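PDB 2D69: ribulose bisphosphate carboxylase from Pyrococcus horikoshii, which probably catalyses the addition of carbon dioxide and water to ribulose 1,5-bisphosphate, giving two molecules of 3-phosphoglycerate in an archaeal AMP degradation pathway. Local coordinates for residues L12-L17 with S50-W55; E239-A242 with Y248-I251; S259-M264 with R303-D308. One frame throughout, in Å; residues are numbered along the deposited sequence.

Contact 1: residues L12-L17 with S50-W55; sequences LDFVDL and SSIGTW
Phe-14 sets its CG opposite its own carbonyl carbon (chi1 -68°), which carries the ring out of the short 3-10 segment 12-14 and against the irregular chain of Ser-51 to Thr-54. Across the contact, Ile-52 holds CG1 between its backbone N and carbonyl carbon (chi1 62°), a setting that delivers this methylene to the ring edge, in the ring plane and 3.7 Å from Phe-14 CZ. The same edge faces the backbone: Gly-53 O lies near the ring plane, 3.4 Å from Phe-14 CZ. Ser-51 OG approaches obliquely, 3.3 Å from Phe-14 CE1, and Thr-54 CG2 is likewise oblique, 4.0 Å from Phe-14 CE2. Phe-14 as a whole accounts for 86 of the 148 Å² buried between the segments. Ala-47 and Ser-48 of helix 39-49 and Glu-9 of strand 7-9 touch it too, so the contact joins the loop after that strand to the loop that follows that helix, and to the helix end, within the N-terminal domain. The Ser-51 hydroxyl has its hydrogen-bond partner in Ala-47 O; toward the ring it makes only a close contact. With apolar carbon and a carbonyl oxygen sharing the ring edge, the interaction is mainly dispersive, probably with a small electrostatic gain where the oxygen faces the slightly positive C-H rim.

Contact 2: residues E239-A242 with Y248-I251; sequences EMVA and YVMI
The catalytic domain is an alpha/beta barrel, and this contact belongs to one of its beta-alpha-beta crossovers, made of the parallel strands 222-224 and 248-252 with helix 231-244 between them: the helix runs outside the barrel wall and leads, after a short turn, into the second strand. The two elements come together at Val-241 and Val-249, whose CA atoms are 7.6 Å apart, the nearest such pair between the segments. Both residues direct their CB toward the opposite segment. Val-241 makes the whole approach from the helix, and it does so with a single methyl. A chi1 of 171° holds CG1 anti to the backbone N, where it reaches across to two partners on the strand. One is a methyl: Val-241 CG1 lies 4.1 Å from Val-249 CG1, the side chains crossing at a slant. The other is main chain, with Tyr-248 O 3.5 Å from Val-241 CG1. Alternation along the strand explains the division of labour, since Val-249 faces the helix while the CB of Tyr-248 points away from it. The Tyr-248 hydroxyl is hydrogen-bonded to Gln-309 NE2, and its ring packs edge-to-face with Phe-146. All three touching residues are buried, yet the two segments hide only 85 Å² from each other; Phe-199 and Tyr-207 of helix 199-217 on Val-241, Thr-268 of helix 258-271 on Val-249, and the loop residues Ile-225 and Ile-227 probably complete the enclosure. The contact is apolar packing of a helix on a barrel strand: methyl meets methyl, and a methyl meets a carbonyl oxygen without a hydrogen bond, which implies cohesion by shape and exclusion of water, with little directional preference.

Contact 3: residues S259-M264 with R303-D308; sequences SALQYM and RMIGVD
Helix 258-271 passes the C-terminal end of helix 295-305, with the CA atoms of Gln-262 and Ile-305 only 6.3 Å apart. The second helix stops in a Schellman motif: Gly-306, its C-prime residue with a positive phi of 128°, donates its N to Arg-303 O, Val-307 N bonds back to Ala-302 O, and the chain leaves with Val-307 still beside the first helix. Ile-305 occupies the junction. Its CG1 stands beside the backbone N (chi1 -68°), and Ile-305 CD1 beyond it lies 3.7 Å from Gln-262 CG and 4.1 Å from Leu-261 CD1. Ile-305 CG2 rests 4.0 Å from Gln-262 CA. Leu-261 CD1 also meets Val-307 CG1 at 4.2 Å, the two side chains roughly perpendicular. The Gln-262 side chain meets Ile-305 through CG, while its amide is hydrogen-bonded to Gly-96 O and Val-99 N. Putting an alanine at Ile-305 would probably leave Leu-261 CD1 and the Gln-262 methylene without their shared partner and open a gap between the helices. Such apolar packing between consecutive outer helices, here those following strands 248-252 and 274-278, is characteristic of the alpha/beta barrel.

How the contacts relate
Contacts 2 and 3 are neighbours in the catalytic barrel: their centres are 14 Å apart, and they touch where Ile-251 CD1 meets Met-264 CB at 3.9 Å. Strand 248-252 therefore packs against helices represented in both. Contact 1 stands apart in the N-terminal domain, its centre 31 Å from that of contact 3 and 44 Å from that of contact 2; the nearest atoms are about 16 and 26 Å away. Contacts 1 and 3 both reach the second subunit. None is itself the active site, but, between side chains, Tyr-248 lies about 9 Å from Lys-186, predicted to bind magnesium through a carbamate absent from this structure, and Val-307 about 9 Å from the predicted proton acceptor His-278.

Contact 1: residues L12-L17 with S50-W55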
loop_
_atom_site.group_PDB
_atom_site.type_symbol
_atom_site.label_atom_id
_atom_site.label_comp_id
_atom_site.label_asym_id
_atom_site.label_seq_id
_atom_site.Cartn_x
_atom_site.Cartn_y
_atom_site.Cartn_z
ATOM N N LEU A 12 -40.928 38.742 -0.673
ATOM C CA LEU A 12 -40.621 40.139 -0.955
ATOM C C LEU A 12 -39.519 40.657 -0.020
ATOM O O LEU A 12 -38.875 41.688 -0.301
ATOM C CB LEU A 12 -41.886 40.998 -0.828
ATOM C CG LEU A 12 -43.073 40.811 -1.790
ATOM C CD1 LEU A 12 -44.254 41.729 -1.436
ATOM C CD2 LEU A 12 -42.661 41.061 -3.210
ATOM N N ASP A 13 -39.261 39.939 1.074
ATOM C CA ASP A 13 -38.197 40.346 1.969
ATOM C C ASP A 13 -36.817 40.147 1.346
ATOM O O ASP A 13 -35.831 40.741 1.778
ATOM C CB ASP A 13 -38.255 39.579 3.267
ATOM C CG ASP A 13 -37.439 40.253 4.358
ATOM O OD1 ASP A 13 -36.830 39.526 5.164
ATOM O OD2 ASP A 13 -37.352 41.507 4.469
ATOM N N PHE A 14 -36.785 39.317 0.313
ATOM C CA PHE A 14 -35.578 39.101 -0.469
ATOM C C PHE A 14 -35.335 40.162 -1.567
ATOM O O PHE A 14 -34.305 40.135 -2.248
ATOM C CB PHE A 14 -35.640 37.709 -1.064
ATOM C CG PHE A 14 -35.542 36.617 -0.045
ATOM C CD1 PHE A 14 -34.340 35.992 0.204
ATOM C CD2 PHE A 14 -36.644 36.183 0.625
ATOM C CE1 PHE A 14 -34.269 34.964 1.096
ATOM C CE2 PHE A 14 -36.560 35.186 1.544
ATOM C CZ PHE A 14 -35.376 34.587 1.794
ATOM N N VAL A 15 -36.254 41.115 -1.702
ATOM C CA VAL A 15 -36.166 42.173 -2.713
ATOM C C VAL A 15 -35.860 43.511 -2.057
ATOM O O VAL A 15 -36.574 43.978 -1.164
ATOM C CB VAL A 15 -37.458 42.266 -3.534
ATOM C CG1 VAL A 15 -37.411 43.409 -4.606
ATOM C CG2 VAL A 15 -37.727 40.919 -4.189
ATOM N N ASP A 16 -34.755 44.100 -2.490
ATOM C CA ASP A 16 -34.400 45.447 -2.113
ATOM C C ASP A 16 -33.653 46.100 -3.262
ATOM O O ASP A 16 -32.430 45.925 -3.396
ATOM C CB ASP A 16 -33.548 45.457 -0.847
ATOM C CG ASP A 16 -33.140 46.862 -0.442
ATOM O OD1 ASP A 16 -32.503 46.989 0.623
ATOM O OD2 ASP A 16 -33.367 47.883 -1.148
ATOM N N LEU A 17 -34.392 46.871 -4.065
ATOM C CA LEU A 17 -33.840 47.521 -5.256
ATOM C C LEU A 17 -32.889 48.706 -5.004
ATOM O O LEU A 17 -32.253 49.206 -5.948
ATOM C CB LEU A 17 -34.962 47.909 -6.240
ATOM C CG LEU A 17 -35.740 46.677 -6.731
ATOM C CD1 LEU A 17 -36.804 47.056 -7.733
ATOM C CD2 LEU A 17 -34.791 45.583 -7.349
ATOM N N SER A 50 -32.906 30.000 -3.923
ATOM C CA SER A 50 -31.465 29.847 -4.115
ATOM C C SER A 50 -30.668 30.218 -2.855
ATOM O O SER A 50 -29.476 30.205 -2.876
ATOM C CB SER A 50 -30.964 30.640 -5.324
ATOM O OG SER A 50 -31.402 31.993 -5.370
ATOM N N SER A 51 -31.330 30.582 -1.767
ATOM C CA SER A 51 -30.619 30.950 -0.546
ATOM C C SER A 51 -31.232 30.219 0.640
ATOM O O SER A 51 -31.081 29.026 0.692
ATOM C CB SER A 51 -30.555 32.489 -0.359
ATOM O OG SER A 51 -31.811 33.076 -0.043
ATOM N N ILE A 52 -31.940 30.895 1.541
ATOM C CA ILE A 52 -32.390 30.306 2.796
ATOM C C ILE A 52 -33.831 29.834 2.765
ATOM O O ILE A 52 -34.312 29.205 3.720
ATOM C CB ILE A 52 -32.204 31.299 3.986
ATOM C CG1 ILE A 52 -33.031 32.581 3.833
ATOM C CG2 ILE A 52 -30.788 31.712 4.167
ATOM C CD1 ILE A 52 -33.203 33.338 5.123
ATOM N N GLY A 53 -34.582 30.221 1.740
ATOM C CA GLY A 53 -35.945 29.746 1.609
ATOM C C GLY A 53 -36.823 30.635 2.442
ATOM O O GLY A 53 -36.342 31.605 3.011
ATOM N N THR A 54 -38.105 30.322 2.485
ATOM C CA THR A 54 -39.063 31.016 3.365
ATOM C C THR A 54 -39.699 30.001 4.278
ATOM O O THR A 54 -39.616 28.774 4.055
ATOM C CB THR A 54 -40.209 31.711 2.621
ATOM O OG1 THR A 54 -40.898 30.762 1.822
ATOM C CG2 THR A 54 -39.744 32.765 1.625
ATOM N N TRP A 55 -40.349 30.517 5.308
ATOM C CA TRP A 55 -40.797 29.681 6.408
ATOM C C TRP A 55 -41.569 30.475 7.452
ATOM O O TRP A 55 -41.509 31.703 7.514
ATOM C CB TRP A 55 -39.585 29.041 7.097
ATOM C CG TRP A 55 -38.379 29.911 7.018
ATOM C CD1 TRP A 55 -37.366 29.872 6.066
ATOM C CD2 TRP A 55 -38.036 30.960 7.903
ATOM N NE1 TRP A 55 -36.430 30.851 6.328
ATOM C CE2 TRP A 55 -36.823 31.538 7.440
ATOM C CE3 TRP A 55 -38.639 31.508 9.015
ATOM C CZ2 TRP A 55 -36.224 32.602 8.068
ATOM C CZ3 TRP A 55 -38.051 32.558 9.618
ATOM C CH2 TRP A 55 -36.842 33.087 9.162
#

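Contact 2: residues E239-A242 with Y248-I251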
loop_
_atom_site.group_PDB
_atom_site.type_symbol
_atom_site.label_atom_id
_atom_site.label_comp_id
_atom_site.label_asym_id
_atom_site.label_seq_id
_atom_site.Cartn_x
_atom_site.Cartn_y
_atom_site.Cartn_z
ATOM N N GLU A 239 -5.222 8.058 -17.417
ATOM C CA GLU A 239 -3.873 7.543 -17.073
ATOM C C GLU A 239 -3.236 6.794 -18.232
ATOM O O GLU A 239 -1.993 6.908 -18.525
ATOM C CB GLU A 239 -3.959 6.604 -15.829
ATOM C CG GLU A 239 -4.336 7.315 -14.530
ATOM C CD GLU A 239 -4.569 6.373 -13.334
ATOM O OE1 GLU A 239 -4.847 5.181 -13.539
ATOM O OE2 GLU A 239 -4.483 6.822 -12.184
ATOM N N MET A 240 -4.035 6.033 -18.957
ATOM C CA MET A 240 -3.520 5.327 -20.154
ATOM C C MET A 240 -3.044 6.274 -21.256
ATOM O O MET A 240 -1.995 6.054 -21.873
ATOM C CB MET A 240 -4.528 4.355 -20.733
ATOM C CG MET A 240 -4.904 3.171 -19.837
ATOM S SD MET A 240 -6.466 2.544 -20.588
ATOM C CE MET A 240 -7.144 1.468 -19.242
ATOM N N VAL A 241 -3.772 7.373 -21.438
ATOM C CA VAL A 241 -3.402 8.364 -22.446
ATOM C C VAL A 241 -2.043 8.973 -22.065
ATOM O O VAL A 241 -1.092 8.933 -22.861
ATOM C CB VAL A 241 -4.566 9.433 -22.611
ATOM C CG1 VAL A 241 -4.084 10.621 -23.529
ATOM C CG2 VAL A 241 -5.779 8.784 -23.226
ATOM N N ALA A 242 -1.898 9.444 -20.823
ATOM C CA ALA A 242 -0.660 10.112 -20.331
ATOM C C ALA A 242 0.513 9.149 -20.436
ATOM O O ALA A 242 1.627 9.500 -20.867
ATOM C CB ALA A 242 -0.830 10.557 -18.907
ATOM N N TYR A 248 -3.627 15.388 -24.327
ATOM C CA TYR A 248 -5.036 15.798 -24.356
ATOM C C TYR A 248 -6.009 14.647 -24.053
ATOM O O TYR A 248 -5.799 13.523 -24.448
ATOM C CB TYR A 248 -5.386 16.243 -25.781
ATOM C CG TYR A 248 -5.256 17.684 -26.272
ATOM C CD1 TYR A 248 -4.320 18.025 -27.292
ATOM C CD2 TYR A 248 -6.129 18.644 -25.878
ATOM C CE1 TYR A 248 -4.322 19.286 -27.869
ATOM C CE2 TYR A 248 -6.098 19.927 -26.416
ATOM C CZ TYR A 248 -5.199 20.236 -27.420
ATOM O OH TYR A 248 -5.232 21.481 -27.963
ATOM N N VAL A 249 -7.082 14.950 -23.338
ATOM C CA VAL A 249 -8.262 14.097 -23.290
ATOM C C VAL A 249 -9.464 14.944 -23.606
ATOM O O VAL A 249 -9.498 16.149 -23.304
ATOM C CB VAL A 249 -8.406 13.397 -21.908
ATOM C CG1 VAL A 249 -7.204 12.559 -21.648
ATOM C CG2 VAL A 249 -8.532 14.401 -20.755
ATOM N N MET A 250 -10.490 14.285 -24.156
ATOM C CA MET A 250 -11.741 14.880 -24.474
ATOM C C MET A 250 -12.774 14.322 -23.498
ATOM O O MET A 250 -12.806 13.117 -23.217
ATOM C CB MET A 250 -12.148 14.521 -25.901
ATOM C CG MET A 250 -13.694 14.641 -26.169
ATOM S SD MET A 250 -13.992 14.383 -27.942
ATOM C CE MET A 250 -15.568 13.764 -27.831
ATOM N N ILE A 251 -13.583 15.200 -22.964
ATOM C CA ILE A 251 -14.644 14.797 -22.063
ATOM C C ILE A 251 -15.934 15.440 -22.563
ATOM O O ILE A 251 -15.950 16.622 -22.848
ATOM C CB ILE A 251 -14.337 15.242 -20.627
ATOM C CG1 ILE A 251 -13.017 14.628 -20.109
ATOM C CG2 ILE A 251 -15.448 14.829 -19.683
ATOM C CD1 ILE A 251 -12.599 15.116 -18.720
#

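Contact 3: residues S259-M264 with R303-D308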
loop_
_atom_site.group_PDB
_atom_site.type_symbol
_atom_site.label_atom_id
_atom_site.label_comp_id
_atom_site.label_asym_id
_atom_site.label_seq_id
_atom_site.Cartn_x
_atom_site.Cartn_y
_atom_site.Cartn_z
ATOM N N SER A 259 -19.650 17.145 -11.279
ATOM C CA SER A 259 -18.977 16.412 -10.217
ATOM C C SER A 259 -17.795 15.641 -10.756
ATOM O O SER A 259 -16.650 15.726 -10.204
ATOM C CB SER A 259 -19.953 15.471 -9.515
ATOM O OG SER A 259 -19.249 14.738 -8.529
ATOM N N ALA A 260 -18.025 14.965 -11.862
ATOM C CA ALA A 260 -16.930 14.210 -12.486
ATOM C C ALA A 260 -15.912 15.142 -13.076
ATOM O O ALA A 260 -14.755 14.863 -12.975
ATOM C CB ALA A 260 -17.433 13.326 -13.526
ATOM N N LEU A 261 -16.354 16.253 -13.673
ATOM C CA LEU A 261 -15.428 17.224 -14.278
ATOM C C LEU A 261 -14.476 17.821 -13.253
ATOM O O LEU A 261 -13.282 17.903 -13.495
ATOM C CB LEU A 261 -16.173 18.358 -14.944
ATOM C CG LEU A 261 -15.599 19.043 -16.172
ATOM C CD1 LEU A 261 -15.953 20.502 -16.304
ATOM C CD2 LEU A 261 -14.148 18.764 -16.569
ATOM N N GLN A 262 -15.008 18.190 -12.078
ATOM C CA GLN A 262 -14.170 18.831 -11.069
ATOM C C GLN A 262 -13.115 17.848 -10.629
ATOM O O GLN A 262 -11.934 18.188 -10.479
ATOM C CB GLN A 262 -14.995 19.334 -9.886
ATOM C CG GLN A 262 -15.794 20.536 -10.160
ATOM C CD GLN A 262 -16.011 21.370 -8.908
ATOM O OE1 GLN A 262 -17.102 21.412 -8.380
ATOM N NE2 GLN A 262 -14.972 21.990 -8.426
ATOM N N TYR A 263 -13.497 16.599 -10.450
ATOM C CA TYR A 263 -12.477 15.634 -10.056
ATOM C C TYR A 263 -11.481 15.365 -11.170
ATOM O O TYR A 263 -10.238 15.246 -10.929
ATOM C CB TYR A 263 -13.146 14.353 -9.550
ATOM C CG TYR A 263 -12.136 13.263 -9.285
ATOM C CD1 TYR A 263 -11.209 13.396 -8.238
ATOM C CD2 TYR A 263 -12.049 12.157 -10.090
ATOM C CE1 TYR A 263 -10.257 12.427 -7.978
ATOM C CE2 TYR A 263 -11.090 11.176 -9.835
ATOM C CZ TYR A 263 -10.198 11.326 -8.774
ATOM O OH TYR A 263 -9.268 10.369 -8.514
ATOM N N MET A 264 -11.982 15.270 -12.410
ATOM C CA MET A 264 -11.085 15.017 -13.552
ATOM C C MET A 264 -10.086 16.114 -13.740
ATOM O O MET A 264 -8.980 15.854 -14.136
ATOM C CB MET A 264 -11.889 14.730 -14.867
ATOM C CG MET A 264 -12.561 13.344 -14.882
ATOM S SD MET A 264 -11.347 12.013 -14.670
ATOM C CE MET A 264 -10.133 12.287 -15.948
ATOM N N ARG A 303 -14.683 27.048 -17.763
ATOM C CA ARG A 303 -13.389 27.741 -17.738
ATOM C C ARG A 303 -12.822 27.830 -16.306
ATOM O O ARG A 303 -11.621 27.679 -16.080
ATOM C CB ARG A 303 -13.540 29.132 -18.341
ATOM C CG ARG A 303 -12.258 29.936 -18.304
ATOM C CD ARG A 303 -12.253 31.182 -19.150
ATOM N NE ARG A 303 -10.979 31.846 -18.994
ATOM C CZ ARG A 303 -10.749 33.140 -19.164
ATOM N NH1 ARG A 303 -11.740 33.959 -19.529
ATOM N NH2 ARG A 303 -9.517 33.625 -18.988
ATOM N N MET A 304 -13.705 28.067 -15.331
ATOM C CA MET A 304 -13.284 28.282 -13.970
ATOM C C MET A 304 -12.708 26.983 -13.393
ATOM O O MET A 304 -11.560 26.982 -12.877
ATOM C CB MET A 304 -14.501 28.839 -13.179
ATOM C CG MET A 304 -14.318 29.144 -11.696
ATOM S SD MET A 304 -15.897 29.827 -10.863
ATOM C CE MET A 304 -16.714 30.131 -12.189
ATOM N N ILE A 305 -13.437 25.881 -13.563
ATOM C CA ILE A 305 -12.912 24.576 -13.230
ATOM C C ILE A 305 -11.638 24.370 -14.013
ATOM O O ILE A 305 -10.555 24.086 -13.473
ATOM C CB ILE A 305 -13.958 23.450 -13.517
ATOM C CG1 ILE A 305 -15.119 23.587 -12.551
ATOM C CG2 ILE A 305 -13.297 22.084 -13.296
ATOM C CD1 ILE A 305 -16.386 22.888 -12.987
ATOM N N GLY A 306 -11.738 24.555 -15.322
ATOM C CA GLY A 306 -10.541 24.518 -16.126
ATOM C C GLY A 306 -10.480 23.630 -17.334
ATOM O O GLY A 306 -9.507 22.903 -17.475
ATOM N N VAL A 307 -11.461 23.712 -18.239
ATOM C CA VAL A 307 -11.320 23.083 -19.565
ATOM C C VAL A 307 -10.398 23.960 -20.346
ATOM O O VAL A 307 -10.363 25.155 -20.102
ATOM C CB VAL A 307 -12.714 22.880 -20.286
ATOM C CG1 VAL A 307 -13.632 22.073 -19.424
ATOM C CG2 VAL A 307 -13.284 24.153 -20.714
ATOM N N ASP A 308 -9.582 23.396 -21.229
ATOM C CA ASP A 308 -8.620 24.194 -22.007
ATOM C C ASP A 308 -9.145 24.677 -23.359
ATOM O O ASP A 308 -8.590 25.639 -23.975
ATOM C CB ASP A 308 -7.373 23.376 -22.225
ATOM C CG ASP A 308 -6.710 23.030 -20.941
ATOM O OD1 ASP A 308 -5.896 23.864 -20.485
ATOM O OD2 ASP A 308 -6.933 21.951 -20.338
#